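Local coordinates for protein FdhC (Acinetobacter nosocomialis, PDB 5KTC) that is a sugar N-acyltransferase of the GNAT superfamily, captured here with coenzyme A and its dTDP-linked 3-hydroxybutanoylamino dideoxygalactose product, at residues A[14-19]-A[65-70]; A[25-30]-A[96-101]; A[87-92]-A[125-130]. All coordinates share one frame; numbering follows the deposited sequence.

From the N terminus, strand 11-15 runs into helix 21-28. Contact 1 closes the first loop, pairing 14-19 with 65-70 of strand 63-70 at one border of the seven-stranded sheet. Before that loop is shut, 25-30 opens contact 2, which ends on strand 91-99 at 96-101, so contacts 1 and 2 cross; they also touch, Ile68 CD1 lying 3.6 Å from Leu99 CD2, and both reach the sugar nucleotide. Contact 3 starts in the loop leading into strand 91-99, crosses contact 2 in turn, and closes at 125-130 after the chain has passed through helix 107-122. It follows contact 1 in series, with centres about 23 Å apart.

Contact 1. Residues A[14-19]-A[65-70]; sequences RLVEEN and YFIIFR. With FUH ([[(2~{R},3~{S},5~{R})-5-[5-methyl-2,4-bis(oxidanylidene)pyrimidin-1-yl]-3-oxidanyl-oxolan-2-yl]methoxy-oxidanyl-phosphoryl] [(2~{R},3~{R},4~{S},5~{R},6~{R})-6-methyl-3,5-bis(oxidanyl)-4-[[(3~{R})-3-oxidanylbutanoyl]amino]oxan-2-yl] hydrogen phosphate), chain C.
The antiparallel pairing of strand 11-15 with strand 63-70 forms one border of the GNAT sheet, and its inner strand carries Tyr65 into the sugar-nucleotide pocket. Arg14 and Ile67 make the hydrogen-bonded pair: Arg14 N donates to Ile67 O at 3.1 Å and Ile67 N returns the bond to Arg14 O at 2.9 Å. One step on, Leu15 faces Phe66 as a non-hydrogen-bonded pair, and Val16 N, already past the end of its strand, gives a nearly straight bond (171°) to Tyr65 O.

Leu15 lays CD2 over one face of the Phe66 ring, displaced toward its rim, a CH-pi contact that puts CD2 3.4 Å from Phe66 CE2; Phe4, which belongs to the magnesium site, meets Phe66 edge-to-face. On the face shared by Arg14 and Ile67, the Arg14 chain starts with CG wedged between backbone N and carbonyl carbon (chi1 69°) and bends at chi2. Its guanidinium thereby curls back over Ile67, where NH1 bonds to Leu15 O from above that carbonyl's plane, while NH2 comes to the edge of the Phe69 ring. NH1 also forms a salt bridge with Asp20, just ahead of helix 21-28.

Val16 places CG2 over the Tyr65 ring, 3.8 Å from the centroid, and the same methyl also packs against Ile67 CD1. With CG anti to its backbone N (chi1 -170°), Tyr65 extends to the nucleotide, where its OH donates a 2.6 Å hydrogen bond to the thymine oxygen O15.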
loop_
_atom_site.group_PDB
_atom_site.type_symbol
_atom_site.label_atom_id
_atom_site.label_comp_id
_atom_site.label_asym_id
_atom_site.label_seq_id
_atom_site.Cartn_x
_atom_site.Cartn_y
_atom_site.Cartn_z
ATOM N N ARG A 14 2.560 9.214 4.494
ATOM C CA ARG A 14 3.083 9.488 5.843
ATOM C C ARG A 14 2.414 8.631 6.870
ATOM O O ARG A 14 1.251 8.202 6.649
ATOM C CB ARG A 14 2.989 10.970 6.182
ATOM C CG ARG A 14 1.565 11.478 6.371
ATOM C CD ARG A 14 1.394 12.261 7.686
ATOM N NE ARG A 14 0.042 12.762 7.799
ATOM C CZ ARG A 14 -1.001 12.125 8.320
ATOM N NH1 ARG A 14 -0.857 10.926 8.882
ATOM N NH2 ARG A 14 -2.205 12.717 8.301
ATOM N N LEU A 15 3.109 8.359 7.977
ATOM C CA LEU A 15 2.528 7.442 8.985
ATOM C C LEU A 15 1.216 7.911 9.586
ATOM O O LEU A 15 1.032 9.109 9.870
ATOM C CB LEU A 15 3.545 7.203 10.089
ATOM C CG LEU A 15 4.810 6.433 9.644
ATOM C CD1 LEU A 15 5.903 6.373 10.700
ATOM C CD2 LEU A 15 4.430 5.026 9.221
ATOM N N VAL A 16 0.310 6.953 9.791
ATOM C CA VAL A 16 -0.988 7.196 10.443
ATOM C C VAL A 16 -0.827 7.757 11.856
ATOM O O VAL A 16 0.073 7.328 12.596
ATOM C CB VAL A 16 -1.836 5.906 10.433
ATOM C CG1 VAL A 16 -3.057 5.977 11.343
ATOM C CG2 VAL A 16 -2.265 5.665 8.998
ATOM N N GLU A 17 -1.672 8.724 12.198
ATOM C CA GLU A 17 -1.759 9.230 13.618
ATOM C C GLU A 17 -3.206 9.035 14.114
ATOM O O GLU A 17 -4.134 8.847 13.294
ATOM C CB GLU A 17 -1.382 10.716 13.695
ATOM C CG GLU A 17 -0.018 11.162 13.151
ATOM C CD GLU A 17 1.164 10.580 13.899
ATOM O OE1 GLU A 17 2.272 10.577 13.336
ATOM O OE2 GLU A 17 1.009 10.140 15.061
ATOM N N GLU A 18 -3.419 9.102 15.438
ATOM C CA GLU A 18 -4.791 9.005 16.015
ATOM C C GLU A 18 -5.789 9.966 15.397
ATOM O O GLU A 18 -6.983 9.628 15.189
ATOM C CB GLU A 18 -4.788 9.198 17.552
ATOM C CG GLU A 18 -4.488 7.925 18.314
ATOM C CD GLU A 18 -4.594 8.119 19.825
ATOM O OE1 GLU A 18 -5.650 8.629 20.287
ATOM O OE2 GLU A 18 -3.622 7.765 20.523
ATOM N N ASN A 19 -5.302 11.145 15.056
ATOM C CA ASN A 19 -6.097 12.140 14.413
ATOM C C ASN A 19 -6.594 11.794 13.003
ATOM O O ASN A 19 -7.485 12.473 12.519
ATOM C CB ASN A 19 -5.339 13.499 14.374
ATOM C CG ASN A 19 -6.274 14.712 14.487
ATOM O OD1 ASN A 19 -7.476 14.640 14.171
ATOM N ND2 ASN A 19 -5.722 15.850 14.970
ATOM N N TYR A 65 1.702 1.820 8.917
ATOM C CA TYR A 65 0.396 2.143 8.333
ATOM C C TYR A 65 0.445 3.586 7.896
ATOM O O TYR A 65 0.887 4.423 8.681
ATOM C CB TYR A 65 -0.649 1.995 9.411
ATOM C CG TYR A 65 -2.085 2.044 9.072
ATOM C CD1 TYR A 65 -2.561 1.960 7.783
ATOM C CD2 TYR A 65 -3.017 2.128 10.098
ATOM C CE1 TYR A 65 -3.933 1.959 7.524
ATOM C CE2 TYR A 65 -4.388 2.126 9.854
ATOM C CZ TYR A 65 -4.846 2.041 8.564
ATOM O OH TYR A 65 -6.247 2.054 8.282
ATOM N N PHE A 66 0.067 3.858 6.650
ATOM C CA PHE A 66 0.216 5.161 6.011
ATOM C C PHE A 66 -1.084 5.727 5.459
ATOM O O PHE A 66 -1.934 4.994 4.967
ATOM C CB PHE A 66 1.213 5.093 4.834
ATOM C CG PHE A 66 2.588 4.600 5.221
ATOM C CD1 PHE A 66 2.851 3.267 5.281
ATOM C CD2 PHE A 66 3.607 5.484 5.459
ATOM C CE1 PHE A 66 4.079 2.771 5.644
ATOM C CE2 PHE A 66 4.855 5.041 5.837
ATOM C CZ PHE A 66 5.115 3.668 5.919
ATOM N N ILE A 67 -1.213 7.044 5.569
ATOM C CA ILE A 67 -2.165 7.795 4.768
ATOM C C ILE A 67 -1.454 8.128 3.437
ATOM O O ILE A 67 -0.274 8.471 3.465
ATOM C CB ILE A 67 -2.596 9.110 5.428
ATOM C CG1 ILE A 67 -3.117 8.864 6.836
ATOM C CG2 ILE A 67 -3.600 9.822 4.556
ATOM C CD1 ILE A 67 -4.335 7.951 6.931
ATOM N N ILE A 68 -2.201 7.964 2.351
ATOM C CA ILE A 68 -1.779 8.315 1.025
ATOM C C ILE A 68 -2.347 9.708 0.750
ATOM O O ILE A 68 -3.560 9.919 0.938
ATOM C CB ILE A 68 -2.281 7.336 -0.037
ATOM C CG1 ILE A 68 -1.885 5.871 0.269
ATOM C CG2 ILE A 68 -1.739 7.780 -1.400
ATOM C CD1 ILE A 68 -2.541 4.855 -0.663
ATOM N N PHE A 69 -1.504 10.620 0.268
ATOM C CA PHE A 69 -1.879 12.020 -0.001
ATOM C C PHE A 69 -1.647 12.337 -1.460
ATOM O O PHE A 69 -0.737 11.789 -2.032
ATOM C CB PHE A 69 -1.026 13.002 0.818
ATOM C CG PHE A 69 -1.494 13.182 2.220
ATOM C CD1 PHE A 69 -1.020 12.325 3.259
ATOM C CD2 PHE A 69 -2.411 14.207 2.520
ATOM C CE1 PHE A 69 -1.478 12.508 4.567
ATOM C CE2 PHE A 69 -2.863 14.362 3.818
ATOM C CZ PHE A 69 -2.395 13.515 4.836
ATOM N N ARG A 70 -2.474 13.212 -2.028
ATOM C CA ARG A 70 -2.131 13.828 -3.306
ATOM C C ARG A 70 -1.266 15.087 -3.091
ATOM O O ARG A 70 -1.541 15.949 -2.231
ATOM C CB ARG A 70 -3.306 13.973 -4.236
ATOM C CG ARG A 70 -4.331 14.963 -3.896
ATOM C CD ARG A 70 -5.468 14.885 -4.869
ATOM N NE ARG A 70 -5.078 15.539 -6.125
ATOM C CZ ARG A 70 -5.667 15.354 -7.291
ATOM N NH1 ARG A 70 -6.629 14.452 -7.432
ATOM N NH2 ARG A 70 -5.229 16.035 -8.355
HETATM O O1 FUH C . -5.403 -4.779 0.565
HETATM C C1 FUH C . -5.125 -5.961 0.392
HETATM C C2 FUH C . -4.000 -6.413 -0.479
HETATM C C3 FUH C . -3.635 -5.393 -1.526
HETATM O O2 FUH C . -4.384 -5.599 -2.751
HETATM C C4 FUH C . -2.180 -5.511 -1.902
HETATM N N1 FUH C . -5.821 -6.984 1.032
HETATM C C5 FUH C . -6.711 -6.676 2.156
HETATM C C6 FUH C . -8.052 -7.423 2.030
HETATM O O3 FUH C . -7.768 -8.753 1.931
HETATM C C7 FUH C . -8.933 -7.304 3.253
HETATM C C8 FUH C . -10.141 -8.270 3.272
HETATM O O4 FUH C . -8.176 -7.579 4.445
HETATM C C9 FUH C . -6.033 -7.068 3.456
HETATM O O5 FUH C . -4.883 -6.253 3.730
HETATM C C10 FUH C . -6.951 -6.840 4.589
HETATM O O6 FUH C . -7.226 -5.448 4.636
HETATM P P1 FUH C . -7.923 -4.776 5.870
HETATM O O7 FUH C . -9.399 -4.923 5.842
HETATM O O8 FUH C . -7.510 -3.309 5.759
HETATM O O9 FUH C . -7.217 -5.199 7.232
HETATM P P2 FUH C . -7.400 -6.474 8.182
HETATM O O10 FUH C . -6.040 -7.030 8.425
HETATM O O11 FUH C . -8.347 -7.425 7.462
HETATM O O12 FUH C . -8.005 -5.754 9.439
HETATM C C11 FUH C . -7.882 -6.355 10.732
HETATM C C12 FUH C . -9.051 -5.903 11.570
HETATM C C13 FUH C . -10.410 -5.994 10.845
HETATM O O13 FUH C . -11.478 -6.335 11.746
HETATM C C14 FUH C . -10.699 -4.574 10.379
HETATM C C15 FUH C . -10.023 -3.768 11.461
HETATM O O14 FUH C . -8.884 -4.529 11.936
HETATM N N2 FUH C . -9.411 -2.486 11.048
HETATM C C16 FUH C . -8.352 -2.456 10.192
HETATM C C17 FUH C . -7.748 -1.240 9.868
HETATM C C18 FUH C . -6.559 -1.157 8.935
HETATM C C19 FUH C . -8.312 -0.058 10.439
HETATM O O15 FUH C . -7.749 1.089 10.205
HETATM N N3 FUH C . -9.355 -0.117 11.279
HETATM C C20 FUH C . -9.854 -1.315 11.600
HETATM O O16 FUH C . -10.899 -1.364 12.408
#

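Contact 2. Residues A[25-30]-A[96-101]; sequences CTLRNN and SWILNE. With FUH ([[(2~{R},3~{S},5~{R})-5-[5-methyl-2,4-bis(oxidanylidene)pyrimidin-1-yl]-3-oxidanyl-oxolan-2-yl]methoxy-oxidanyl-phosphoryl] [(2~{R},3~{R},4~{S},5~{R},6~{R})-6-methyl-3,5-bis(oxidanyl)-4-[[(3~{R})-3-oxidanylbutanoyl]amino]oxan-2-yl] hydrogen phosphate), chain C.
Arg28 and Ser96 meet around a single phosphate of the bound dTDP-sugar, FUH. Arg28 NH1 donates to O8 at 2.8 Å and NH2 to O7 at 2.9 Å, both nearly straight (167° and 173°), so the guanidinium grips two oxygens of P1 with that phosphorus near its own plane. Ser96 OG gives O8 a further, short bond of 2.5 Å, and Ser96 CB sits at the guanidinium edge. The thymine atom C17 lies over one guanidinium face. Ser96 N holds the sugar hydroxyl O5 at 3.0 Å; Trp97 N makes a weak bond to the acyl oxygen O1.

These donors come from the end of helix 21-28 and from strand 91-99 of the GNAT fold, the strand that also binds coenzyme A through Trp97 O and Leu99 N. A bend at chi3 (73°) swings the Arg28 guanidinium toward the phosphate, while its CG rests 3.9 Å from Ile98 CD1, the isoleucine side chain roughly perpendicular to that of the arginine.

Behind the arginine, the Leu27 and Ile98 side chains run antiparallel alongside one another, Leu27 CG 3.8 Å from Ile98 CG2, and Leu27 CD1 abuts Asn100 CB. In the second shell, Ser40 OG bonds Arg28 NE and Ser38 O bonds NH2, which together should restrict the rotation of the guanidinium; Arg81 NE likewise holds Ser96 OG.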
loop_
_atom_site.group_PDB
_atom_site.type_symbol
_atom_site.label_atom_id
_atom_site.label_comp_id
_atom_site.label_asym_id
_atom_site.label_seq_id
_atom_site.Cartn_x
_atom_site.Cartn_y
_atom_site.Cartn_z
ATOM N N CYS A 25 -12.255 6.126 9.227
ATOM C CA CYS A 25 -13.633 5.621 9.390
ATOM C C CYS A 25 -14.438 5.884 8.136
ATOM O O CYS A 25 -15.105 5.005 7.617
ATOM C CB CYS A 25 -14.367 6.298 10.558
ATOM S SG CYS A 25 -13.853 5.643 12.124
ATOM N N THR A 26 -14.363 7.108 7.633
ATOM C CA THR A 26 -15.131 7.487 6.477
ATOM C C THR A 26 -14.764 6.717 5.252
ATOM O O THR A 26 -15.632 6.281 4.545
ATOM C CB THR A 26 -15.041 8.997 6.249
ATOM O OG1 THR A 26 -15.627 9.654 7.375
ATOM C CG2 THR A 26 -15.782 9.414 4.991
ATOM N N LEU A 27 -13.467 6.542 5.014
ATOM C CA LEU A 27 -13.006 5.818 3.856
ATOM C C LEU A 27 -13.491 4.363 3.879
ATOM O O LEU A 27 -14.055 3.893 2.898
ATOM C CB LEU A 27 -11.477 5.844 3.817
ATOM C CG LEU A 27 -10.738 5.251 2.642
ATOM C CD1 LEU A 27 -10.980 6.103 1.403
ATOM C CD2 LEU A 27 -9.223 5.179 3.023
ATOM N N ARG A 28 -13.256 3.701 5.024
ATOM C CA ARG A 28 -13.522 2.257 5.187
ATOM C C ARG A 28 -15.032 1.917 5.203
ATOM O O ARG A 28 -15.414 0.792 4.865
ATOM C CB ARG A 28 -12.857 1.779 6.444
ATOM C CG ARG A 28 -11.328 1.666 6.303
ATOM C CD ARG A 28 -10.731 1.021 7.542
ATOM N NE ARG A 28 -11.046 -0.416 7.551
ATOM C CZ ARG A 28 -10.302 -1.392 7.033
ATOM N NH1 ARG A 28 -9.113 -1.157 6.446
ATOM N NH2 ARG A 28 -10.788 -2.648 7.046
ATOM N N ASN A 29 -15.879 2.906 5.527
ATOM C CA ASN A 29 -17.327 2.736 5.544
ATOM C C ASN A 29 -17.997 3.282 4.295
ATOM O O ASN A 29 -19.236 3.387 4.238
ATOM C CB ASN A 29 -17.888 3.352 6.826
ATOM C CG ASN A 29 -17.582 2.500 8.057
ATOM O OD1 ASN A 29 -18.280 1.545 8.328
ATOM N ND2 ASN A 29 -16.542 2.821 8.784
ATOM N N ASN A 30 -17.194 3.676 3.318
ATOM C CA ASN A 30 -17.661 4.022 2.011
ATOM C C ASN A 30 -18.020 2.726 1.291
ATOM O O ASN A 30 -17.126 1.932 0.927
ATOM C CB ASN A 30 -16.571 4.810 1.262
ATOM C CG ASN A 30 -17.052 5.428 -0.048
ATOM O OD1 ASN A 30 -17.967 4.934 -0.688
ATOM N ND2 ASN A 30 -16.360 6.439 -0.495
ATOM N N SER A 96 -4.621 -3.333 3.341
ATOM C CA SER A 96 -5.441 -2.180 3.716
ATOM C C SER A 96 -5.404 -1.053 2.669
ATOM O O SER A 96 -5.303 0.151 3.006
ATOM C CB SER A 96 -5.129 -1.649 5.117
ATOM O OG SER A 96 -5.103 -2.647 6.119
ATOM N N TRP A 97 -5.475 -1.451 1.411
ATOM C CA TRP A 97 -5.033 -0.589 0.312
ATOM C C TRP A 97 -6.301 -0.021 -0.283
ATOM O O TRP A 97 -7.101 -0.758 -0.919
ATOM C CB TRP A 97 -4.324 -1.385 -0.717
ATOM C CG TRP A 97 -3.692 -0.596 -1.828
ATOM C CD1 TRP A 97 -3.133 0.643 -1.762
ATOM C CD2 TRP A 97 -3.513 -1.059 -3.170
ATOM N NE1 TRP A 97 -2.611 0.976 -3.004
ATOM C CE2 TRP A 97 -2.815 -0.056 -3.871
ATOM C CE3 TRP A 97 -3.886 -2.232 -3.845
ATOM C CZ2 TRP A 97 -2.511 -0.160 -5.212
ATOM C CZ3 TRP A 97 -3.571 -2.356 -5.208
ATOM C CH2 TRP A 97 -2.856 -1.319 -5.864
ATOM N N ILE A 98 -6.500 1.274 -0.064
ATOM C CA ILE A 98 -7.740 1.938 -0.436
ATOM C C ILE A 98 -7.429 3.315 -1.008
ATOM O O ILE A 98 -6.627 4.059 -0.446
ATOM C CB ILE A 98 -8.723 2.128 0.721
ATOM C CG1 ILE A 98 -8.916 0.832 1.551
ATOM C CG2 ILE A 98 -10.065 2.510 0.147
ATOM C CD1 ILE A 98 -9.514 0.978 2.917
ATOM N N LEU A 99 -8.051 3.623 -2.140
ATOM C CA LEU A 99 -7.950 4.978 -2.726
ATOM C C LEU A 99 -9.371 5.516 -3.018
ATOM O O LEU A 99 -10.179 4.776 -3.580
ATOM C CB LEU A 99 -7.143 4.914 -4.006
ATOM C CG LEU A 99 -5.630 4.710 -3.845
ATOM C CD1 LEU A 99 -5.013 4.453 -5.196
ATOM C CD2 LEU A 99 -4.923 5.890 -3.181
ATOM N N ASN A 100 -9.641 6.774 -2.682
ATOM C CA ASN A 100 -11.020 7.300 -2.861
ATOM C C ASN A 100 -11.111 8.032 -4.192
ATOM O O ASN A 100 -10.126 8.083 -4.944
ATOM C CB ASN A 100 -11.439 8.205 -1.688
ATOM C CG ASN A 100 -10.610 9.468 -1.551
ATOM O OD1 ASN A 100 -9.999 9.965 -2.481
ATOM N ND2 ASN A 100 -10.547 9.975 -0.318
ATOM N N GLU A 101 -12.280 8.607 -4.475
ATOM C CA GLU A 101 -12.525 9.382 -5.714
ATOM C C GLU A 101 -11.551 10.487 -6.044
ATOM O O GLU A 101 -11.365 10.791 -7.202
ATOM C CB GLU A 101 -13.903 10.069 -5.624
ATOM C CG GLU A 101 -14.912 9.597 -6.642
ATOM C CD GLU A 101 -16.269 10.292 -6.463
ATOM O OE1 GLU A 101 -16.446 11.011 -5.437
ATOM O OE2 GLU A 101 -17.153 10.129 -7.343
HETATM O O1 FUH C . -5.403 -4.779 0.565
HETATM C C1 FUH C . -5.125 -5.961 0.392
HETATM C C2 FUH C . -4.000 -6.413 -0.479
HETATM C C3 FUH C . -3.635 -5.393 -1.526
HETATM O O2 FUH C . -4.384 -5.599 -2.751
HETATM C C4 FUH C . -2.180 -5.511 -1.902
HETATM N N1 FUH C . -5.821 -6.984 1.032
HETATM C C5 FUH C . -6.711 -6.676 2.156
HETATM C C6 FUH C . -8.052 -7.423 2.030
HETATM O O3 FUH C . -7.768 -8.753 1.931
HETATM C C7 FUH C . -8.933 -7.304 3.253
HETATM C C8 FUH C . -10.141 -8.270 3.272
HETATM O O4 FUH C . -8.176 -7.579 4.445
HETATM C C9 FUH C . -6.033 -7.068 3.456
HETATM O O5 FUH C . -4.883 -6.253 3.730
HETATM C C10 FUH C . -6.951 -6.840 4.589
HETATM O O6 FUH C . -7.226 -5.448 4.636
HETATM P P1 FUH C . -7.923 -4.776 5.870
HETATM O O7 FUH C . -9.399 -4.923 5.842
HETATM O O8 FUH C . -7.510 -3.309 5.759
HETATM O O9 FUH C . -7.217 -5.199 7.232
HETATM P P2 FUH C . -7.400 -6.474 8.182
HETATM O O10 FUH C . -6.040 -7.030 8.425
HETATM O O11 FUH C . -8.347 -7.425 7.462
HETATM O O12 FUH C . -8.005 -5.754 9.439
HETATM C C11 FUH C . -7.882 -6.355 10.732
HETATM C C12 FUH C . -9.051 -5.903 11.570
HETATM C C13 FUH C . -10.410 -5.994 10.845
HETATM O O13 FUH C . -11.478 -6.335 11.746
HETATM C C14 FUH C . -10.699 -4.574 10.379
HETATM C C15 FUH C . -10.023 -3.768 11.461
HETATM O O14 FUH C . -8.884 -4.529 11.936
HETATM N N2 FUH C . -9.411 -2.486 11.048
HETATM C C16 FUH C . -8.352 -2.456 10.192
HETATM C C17 FUH C . -7.748 -1.240 9.868
HETATM C C18 FUH C . -6.559 -1.157 8.935
HETATM C C19 FUH C . -8.312 -0.058 10.439
HETATM O O15 FUH C . -7.749 1.089 10.205
HETATM N N3 FUH C . -9.355 -0.117 11.279
HETATM C C20 FUH C . -9.854 -1.315 11.600
HETATM O O16 FUH C . -10.899 -1.364 12.408
#

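Contact 3. Residues A[87-92]-A[125-130]; sequences ENPKSF and FEQSHF
Backbone bonds make Ser91-Gln127 and Phe92-Ser128 a parallel ladder, the return of the beta-alpha-beta crossover from strand 91-99 through helix 107-122 to strand 127-133. Lys90 O accepts two N-H groups, from Glu126 at 2.8 Å and Gln127 at 3.0 Å; Phe92 N then donates to Gln127 O, and His129 N to Phe92 O at 2.8 Å.

Among the side chains, the Phe125 ring is sandwiched: Phe92 CB stands over its centre, 3.7 Å from the centroid, and Lys90 NZ makes a cation-pi contact on the opposite face at 3.9 Å. Extended until its last bend (chi4 -64°), the Lys90 chain brings the ammonium over that ring. Phe92 and Phe125 meet obliquely, planes 52° apart, while Ser128 CB and OG cover one Phe92 face. On the face bearing Ser91 and Gln127, Ser91 CB lies over the imidazole of His129, a CH-pi contact.

Within 125-130, His129 NE2 meets Gln127 OE1 at 2.7 Å, in the imidazole plane.

This geometry is consistent with NE2 acting as donor to Gln127 OE1, a bond that would restrain the rotation of the imidazole and present one of its faces to Ser91 CB.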
loop_
_atom_site.group_PDB
_atom_site.type_symbol
_atom_site.label_atom_id
_atom_site.label_comp_id
_atom_site.label_asym_id
_atom_site.label_seq_id
_atom_site.Cartn_x
_atom_site.Cartn_y
_atom_site.Cartn_z
ATOM N N GLU A 87 10.046 -14.626 8.991
ATOM C CA GLU A 87 11.463 -14.934 8.654
ATOM C C GLU A 87 11.727 -16.214 7.835
ATOM O O GLU A 87 10.849 -17.103 7.669
ATOM C CB GLU A 87 12.263 -15.014 9.931
ATOM C CG GLU A 87 11.860 -13.973 10.956
ATOM C CD GLU A 87 13.039 -13.335 11.608
ATOM O OE1 GLU A 87 13.377 -13.738 12.743
ATOM O OE2 GLU A 87 13.632 -12.434 10.965
ATOM N N ASN A 88 12.926 -16.275 7.257
ATOM C CA ASN A 88 13.352 -17.461 6.515
ATOM C C ASN A 88 12.412 -17.902 5.345
ATOM O O ASN A 88 11.955 -19.038 5.341
ATOM C CB ASN A 88 13.538 -18.616 7.508
ATOM C CG ASN A 88 14.492 -18.251 8.599
ATOM O OD1 ASN A 88 15.696 -18.304 8.408
ATOM N ND2 ASN A 88 13.966 -17.780 9.714
ATOM N N PRO A 89 12.144 -17.059 4.346
ATOM C CA PRO A 89 12.820 -15.774 4.150
ATOM C C PRO A 89 12.093 -14.590 4.888
ATOM O O PRO A 89 11.009 -14.737 5.464
ATOM C CB PRO A 89 12.833 -15.640 2.618
ATOM C CG PRO A 89 11.602 -16.422 2.141
ATOM C CD PRO A 89 11.198 -17.366 3.245
ATOM N N LYS A 90 12.745 -13.439 4.902
ATOM C CA LYS A 90 12.223 -12.321 5.622
ATOM C C LYS A 90 11.012 -11.793 4.797
ATOM O O LYS A 90 11.186 -11.440 3.637
ATOM C CB LYS A 90 13.318 -11.299 5.779
ATOM C CG LYS A 90 13.148 -10.451 7.011
ATOM C CD LYS A 90 14.496 -9.841 7.385
ATOM C CE LYS A 90 14.317 -8.777 8.433
ATOM N NZ LYS A 90 13.500 -7.635 7.914
ATOM N N SER A 91 9.809 -11.824 5.365
ATOM C CA SER A 91 8.601 -11.496 4.587
ATOM C C SER A 91 7.722 -10.487 5.272
ATOM O O SER A 91 7.655 -10.413 6.537
ATOM C CB SER A 91 7.807 -12.753 4.222
ATOM O OG SER A 91 7.221 -13.279 5.375
ATOM N N PHE A 92 7.078 -9.636 4.466
ATOM C CA PHE A 92 6.084 -8.711 5.007
ATOM C C PHE A 92 4.807 -8.892 4.224
ATOM O O PHE A 92 4.865 -9.245 3.095
ATOM C CB PHE A 92 6.529 -7.223 4.973
ATOM C CG PHE A 92 6.613 -6.620 3.600
ATOM C CD1 PHE A 92 7.730 -6.818 2.786
ATOM C CD2 PHE A 92 5.589 -5.825 3.113
ATOM C CE1 PHE A 92 7.802 -6.270 1.517
ATOM C CE2 PHE A 92 5.670 -5.282 1.837
ATOM C CZ PHE A 92 6.787 -5.479 1.056
ATOM N N PHE A 125 13.287 -6.377 3.794
ATOM C CA PHE A 125 12.644 -7.705 3.610
ATOM C C PHE A 125 13.101 -8.339 2.326
ATOM O O PHE A 125 13.624 -7.646 1.447
ATOM C CB PHE A 125 11.107 -7.576 3.609
ATOM C CG PHE A 125 10.548 -7.278 4.958
ATOM C CD1 PHE A 125 10.267 -8.296 5.828
ATOM C CD2 PHE A 125 10.300 -6.020 5.348
ATOM C CE1 PHE A 125 9.774 -8.043 7.091
ATOM C CE2 PHE A 125 9.762 -5.735 6.587
ATOM C CZ PHE A 125 9.488 -6.754 7.457
ATOM N N GLU A 126 12.831 -9.625 2.185
ATOM C CA GLU A 126 13.095 -10.359 0.960
ATOM C C GLU A 126 11.897 -10.703 0.105
ATOM O O GLU A 126 12.036 -10.861 -1.099
ATOM C CB GLU A 126 13.862 -11.652 1.278
ATOM C CG GLU A 126 15.338 -11.431 1.643
ATOM C CD GLU A 126 16.162 -10.720 0.559
ATOM O OE1 GLU A 126 16.750 -9.636 0.865
ATOM O OE2 GLU A 126 16.220 -11.233 -0.600
ATOM N N GLN A 127 10.734 -10.867 0.736
ATOM C CA GLN A 127 9.499 -11.272 0.042
ATOM C C GLN A 127 8.302 -10.496 0.569
ATOM O O GLN A 127 8.279 -10.166 1.741
ATOM C CB GLN A 127 9.128 -12.718 0.419
ATOM C CG GLN A 127 9.925 -13.853 -0.117
ATOM C CD GLN A 127 8.996 -15.089 -0.330
ATOM O OE1 GLN A 127 8.072 -15.440 0.504
ATOM N NE2 GLN A 127 9.204 -15.730 -1.478
ATOM N N SER A 128 7.270 -10.337 -0.278
ATOM C CA SER A 128 6.053 -9.685 0.164
ATOM C C SER A 128 4.952 -10.698 -0.055
ATOM O O SER A 128 4.994 -11.391 -1.029
ATOM C CB SER A 128 5.772 -8.430 -0.623
ATOM O OG SER A 128 4.702 -7.785 0.011
ATOM N N HIS A 129 4.033 -10.806 0.897
ATOM C CA HIS A 129 2.845 -11.664 0.741
ATOM C C HIS A 129 1.610 -10.789 0.814
ATOM O O HIS A 129 1.559 -9.865 1.581
ATOM C CB HIS A 129 2.771 -12.689 1.876
ATOM C CG HIS A 129 3.944 -13.618 1.952
ATOM N ND1 HIS A 129 4.068 -14.526 2.981
ATOM C CD2 HIS A 129 5.063 -13.771 1.178
ATOM C CE1 HIS A 129 5.182 -15.225 2.808
ATOM N NE2 HIS A 129 5.805 -14.789 1.735
ATOM N N PHE A 130 0.577 -11.111 0.018
ATOM C CA PHE A 130 -0.735 -10.475 0.198
ATOM C C PHE A 130 -1.825 -11.321 -0.470
ATOM O O PHE A 130 -1.546 -12.265 -1.207
ATOM C CB PHE A 130 -0.757 -9.040 -0.389
ATOM C CG PHE A 130 -0.344 -8.980 -1.817
ATOM C CD1 PHE A 130 0.989 -8.853 -2.151
ATOM C CD2 PHE A 130 -1.294 -9.112 -2.865
ATOM C CE1 PHE A 130 1.380 -8.805 -3.495
ATOM C CE2 PHE A 130 -0.906 -9.073 -4.203
ATOM C CZ PHE A 130 0.431 -8.911 -4.510
#